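Local atomic coordinates of GH59 galactosidase (Clostridium cellulolyticum, PDB entry 2V4V), a protein that probably hydrolyses beta-glucosidic linkages in plant polysaccharides, and binds xylose through the family 6 carbohydrate-binding module that forms this chain. Residues A[52-57]-A[92-97]. Residues are numbered along the deposited sequence; the frame is centred on the assembly and turned at random.
Sequences GFQARV and YTDAKC
Strands 52-57 and 92-97 pair antiparallel at the edge of the four-stranded sheet of the carbohydrate-binding module, 92-97 being outermost. Six backbone hydrogen bonds join F53 with C97, A55 with A95 and V57 with T93; at the middle pair A55 N lies 2.8 Å from A95 O. On the face carrying Q54, R56, D94 and K96, D94 links two side chains of the neighbouring strand. R56 NH1 forms a salt bridge with D94 OD1 (2.9 Å), which lies in the guanidinium plane, whereas the nitrogen itself stands above the carboxylate plane. A bend at chi2 (70°) swings the R56 chain back over the partner strand, bringing Y92 O over one guanidinium face and NE to 3.5 Å from Y92 CB. NH2 reaches E25 in a second salt bridge, so acidic groups hold the guanidinium from two residues. Q54, extended, offers NE2 to D94 OD2 in a weak bond of 3.1 Å, amide and carboxylate nearly perpendicular. The face carrying F53, A55, V57, A95 and C97 is largely apolar, with T93 at its margin: V57 CG2 meets A95 CB at 3.7 Å, and C97 SG lies obliquely beside the F53 ring, 3.9 Å from F53 CB. F127 meets that ring edge-to-face. This apolar face packs against C81 and I68 of the opposing five-stranded sheet, as the two sheets do in the beta-sandwich (jelly-roll) fold of family 6 carbohydrate-binding modules.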
ATOM      1  N   GLY A  52      -4.422 -10.675   6.864  1.00 10.87           N
ATOM      2  CA  GLY A  52      -3.112 -10.268   6.368  1.00 10.58           C
ATOM      3  C   GLY A  52      -3.161  -9.323   5.187  1.00 10.77           C
ATOM      4  O   GLY A  52      -4.209  -9.092   4.610  1.00 10.53           O
ATOM      5  N   PHE A  53      -1.980  -8.832   4.813  1.00 10.13           N
ATOM      6  CA  PHE A  53      -1.833  -7.844   3.704  1.00  9.27           C
ATOM      7  C   PHE A  53      -0.511  -8.148   3.000  1.00  9.74           C
ATOM      8  O   PHE A  53       0.491  -8.459   3.655  1.00  9.47           O
ATOM      9  CB  PHE A  53      -1.792  -6.458   4.325  1.00  9.27           C
ATOM     10  CG  PHE A  53      -1.430  -5.314   3.376  1.00  7.72           C
ATOM     11  CD1 PHE A  53      -2.426  -4.590   2.705  1.00  7.78           C
ATOM     12  CD2 PHE A  53      -0.102  -4.899   3.253  1.00  8.87           C
ATOM     13  CE1 PHE A  53      -2.089  -3.492   1.935  1.00  7.98           C
ATOM     14  CE2 PHE A  53       0.237  -3.802   2.467  1.00 10.78           C
ATOM     15  CZ  PHE A  53      -0.768  -3.101   1.805  1.00  9.42           C
ATOM     16  N   GLN A  54      -0.543  -8.063   1.669  1.00  8.50           N
ATOM     17  CA  GLN A  54       0.612  -8.335   0.826  1.00  9.08           C
ATOM     18  C   GLN A  54       0.730  -7.191  -0.152  1.00  9.65           C
ATOM     19  O   GLN A  54      -0.252  -6.843  -0.833  1.00  8.70           O
ATOM     20  CB  GLN A  54       0.398  -9.676   0.106  1.00  9.80           C
ATOM     21  CG  GLN A  54       1.498 -10.115  -0.859  1.00 12.23           C
ATOM     22  CD  GLN A  54       1.058 -11.295  -1.731  1.00 17.82           C
ATOM     23  OE1 GLN A  54      -0.143 -11.613  -1.827  1.00 20.05           O
ATOM     24  NE2 GLN A  54       2.020 -11.917  -2.410  1.00 15.30           N
ATOM     25  N   ALA A  55       1.923  -6.598  -0.215  1.00  8.84           N
ATOM     26  CA  ALA A  55       2.160  -5.505  -1.167  1.00  9.02           C
ATOM     27  C   ALA A  55       3.367  -5.809  -2.052  1.00  9.09           C
ATOM     28  O   ALA A  55       4.389  -6.319  -1.571  1.00  9.37           O
ATOM     29  CB  ALA A  55       2.409  -4.210  -0.412  1.00  9.91           C
ATOM     30  N   ARG A  56       3.216  -5.490  -3.349  1.00  8.44           N
ATOM     31  CA  ARG A  56       4.308  -5.713  -4.313  1.00  7.63           C
ATOM     32  C   ARG A  56       5.100  -4.405  -4.450  1.00  8.01           C
ATOM     33  O   ARG A  56       4.566  -3.435  -4.958  1.00  8.54           O
ATOM     34  CB  ARG A  56       3.703  -6.138  -5.661  1.00  7.52           C
ATOM     35  CG  ARG A  56       4.702  -6.566  -6.693  1.00  9.97           C
ATOM     36  CD  ARG A  56       5.331  -7.910  -6.282  1.00  9.05           C
ATOM     37  NE  ARG A  56       6.328  -8.287  -7.281  1.00 10.11           N
ATOM     38  CZ  ARG A  56       7.166  -9.320  -7.159  1.00 11.71           C
ATOM     39  NH1 ARG A  56       7.108 -10.111  -6.075  1.00 13.13           N
ATOM     40  NH2 ARG A  56       8.063  -9.545  -8.122  1.00 14.39           N
ATOM     41  N   VAL A  57       6.314  -4.390  -3.909  1.00  7.90           N
ATOM     42  CA  VAL A  57       7.042  -3.137  -3.679  1.00  8.33           C
ATOM     43  C   VAL A  57       8.494  -3.193  -4.133  1.00  7.83           C
ATOM     44  O   VAL A  57       9.102  -4.277  -4.178  1.00  7.95           O
ATOM     45  CB  VAL A  57       7.075  -2.782  -2.188  1.00  8.52           C
ATOM     46  CG1 VAL A  57       5.701  -2.230  -1.723  1.00  9.08           C
ATOM     47  CG2 VAL A  57       7.495  -4.011  -1.371  1.00  9.49           C
ATOM     48  N   TYR A  92      11.112  -5.667  -7.781  1.00  8.48           N
ATOM     49  CA  TYR A  92      10.027  -5.801  -6.786  1.00  8.72           C
ATOM     50  C   TYR A  92      10.157  -7.062  -5.954  1.00  8.66           C
ATOM     51  O   TYR A  92      10.757  -8.055  -6.372  1.00  9.41           O
ATOM     52  CB  TYR A  92       8.637  -5.712  -7.429  1.00 10.34           C
ATOM     53  CG  TYR A  92       8.383  -4.362  -8.059  1.00  8.66           C
ATOM     54  CD1 TYR A  92       7.543  -3.436  -7.451  1.00 10.01           C
ATOM     55  CD2 TYR A  92       9.055  -3.983  -9.254  1.00  9.67           C
ATOM     56  CE1 TYR A  92       7.315  -2.191  -8.002  1.00  8.39           C
ATOM     57  CE2 TYR A  92       8.840  -2.721  -9.833  1.00 10.66           C
ATOM     58  CZ  TYR A  92       7.986  -1.808  -9.177  1.00 11.25           C
ATOM     59  OH  TYR A  92       7.735  -0.533  -9.686  1.00 10.31           O
ATOM     60  N   THR A  93       9.542  -6.988  -4.784  1.00  7.52           N
ATOM     61  CA  THR A  93       9.408  -8.131  -3.892  1.00  8.43           C
ATOM     62  C   THR A  93       8.062  -8.030  -3.156  1.00  8.95           C
ATOM     63  O   THR A  93       7.298  -7.091  -3.412  1.00  9.25           O
ATOM     64  CB  THR A  93      10.561  -8.176  -2.913  1.00  9.75           C
ATOM     65  OG1 THR A  93      10.626  -9.482  -2.303  1.00 10.45           O
ATOM     66  CG2 THR A  93      10.461  -7.047  -1.881  1.00  8.57           C
ATOM     67  N   ASP A  94       7.748  -9.023  -2.317  1.00  8.31           N
ATOM     68  CA  ASP A  94       6.503  -9.019  -1.551  1.00  9.86           C
ATOM     69  C   ASP A  94       6.781  -8.577  -0.113  1.00 10.20           C
ATOM     70  O   ASP A  94       7.586  -9.185   0.620  1.00 11.44           O
ATOM     71  CB  ASP A  94       5.882 -10.415  -1.509  1.00  9.22           C
ATOM     72  CG  ASP A  94       5.373 -10.914  -2.869  1.00 14.01           C
ATOM     73  OD1 ASP A  94       5.201 -10.147  -3.846  1.00 10.06           O
ATOM     74  OD2 ASP A  94       5.069 -12.129  -2.928  1.00 20.74           O
ATOM     75  N   ALA A  95       6.101  -7.517   0.301  1.00  8.27           N
ATOM     76  CA  ALA A  95       6.143  -7.087   1.705  1.00  9.01           C
ATOM     77  C   ALA A  95       4.845  -7.582   2.313  1.00  9.05           C
ATOM     78  O   ALA A  95       3.784  -7.578   1.630  1.00  9.09           O
ATOM     79  CB  ALA A  95       6.270  -5.553   1.798  1.00  9.17           C
ATOM     80  N   LYS A  96       4.875  -8.018   3.575  1.00  7.98           N
ATOM     81  CA  LYS A  96       3.682  -8.665   4.125  1.00  7.46           C
ATOM     82  C   LYS A  96       3.546  -8.303   5.615  1.00  7.37           C
ATOM     83  O   LYS A  96       4.556  -8.143   6.310  1.00  7.12           O
ATOM     84  CB  LYS A  96       3.845 -10.194   3.999  1.00  9.24           C
ATOM     85  CG  LYS A  96       3.801 -10.626   2.508  1.00 10.67           C
ATOM     86  CD  LYS A  96       4.209 -12.071   2.278  1.00 15.67           C
ATOM     87  CE  LYS A  96       5.739 -12.230   2.241  1.00 16.28           C
ATOM     88  NZ  LYS A  96       6.076 -13.620   1.762  1.00 16.56           N
ATOM     89  N   CYS A  97       2.298  -8.265   6.082  1.00  7.37           N
ATOM     90  CA  CYS A  97       2.041  -8.057   7.504  1.00  8.56           C
ATOM     91  C   CYS A  97       0.689  -8.651   7.909  1.00  8.91           C
ATOM     92  O   CYS A  97      -0.168  -8.993   7.043  1.00  9.92           O
ATOM     93  CB  CYS A  97       2.093  -6.582   7.903  1.00  8.72           C
ATOM     94  SG  CYS A  97       0.752  -5.602   7.111  1.00  9.63           S
TER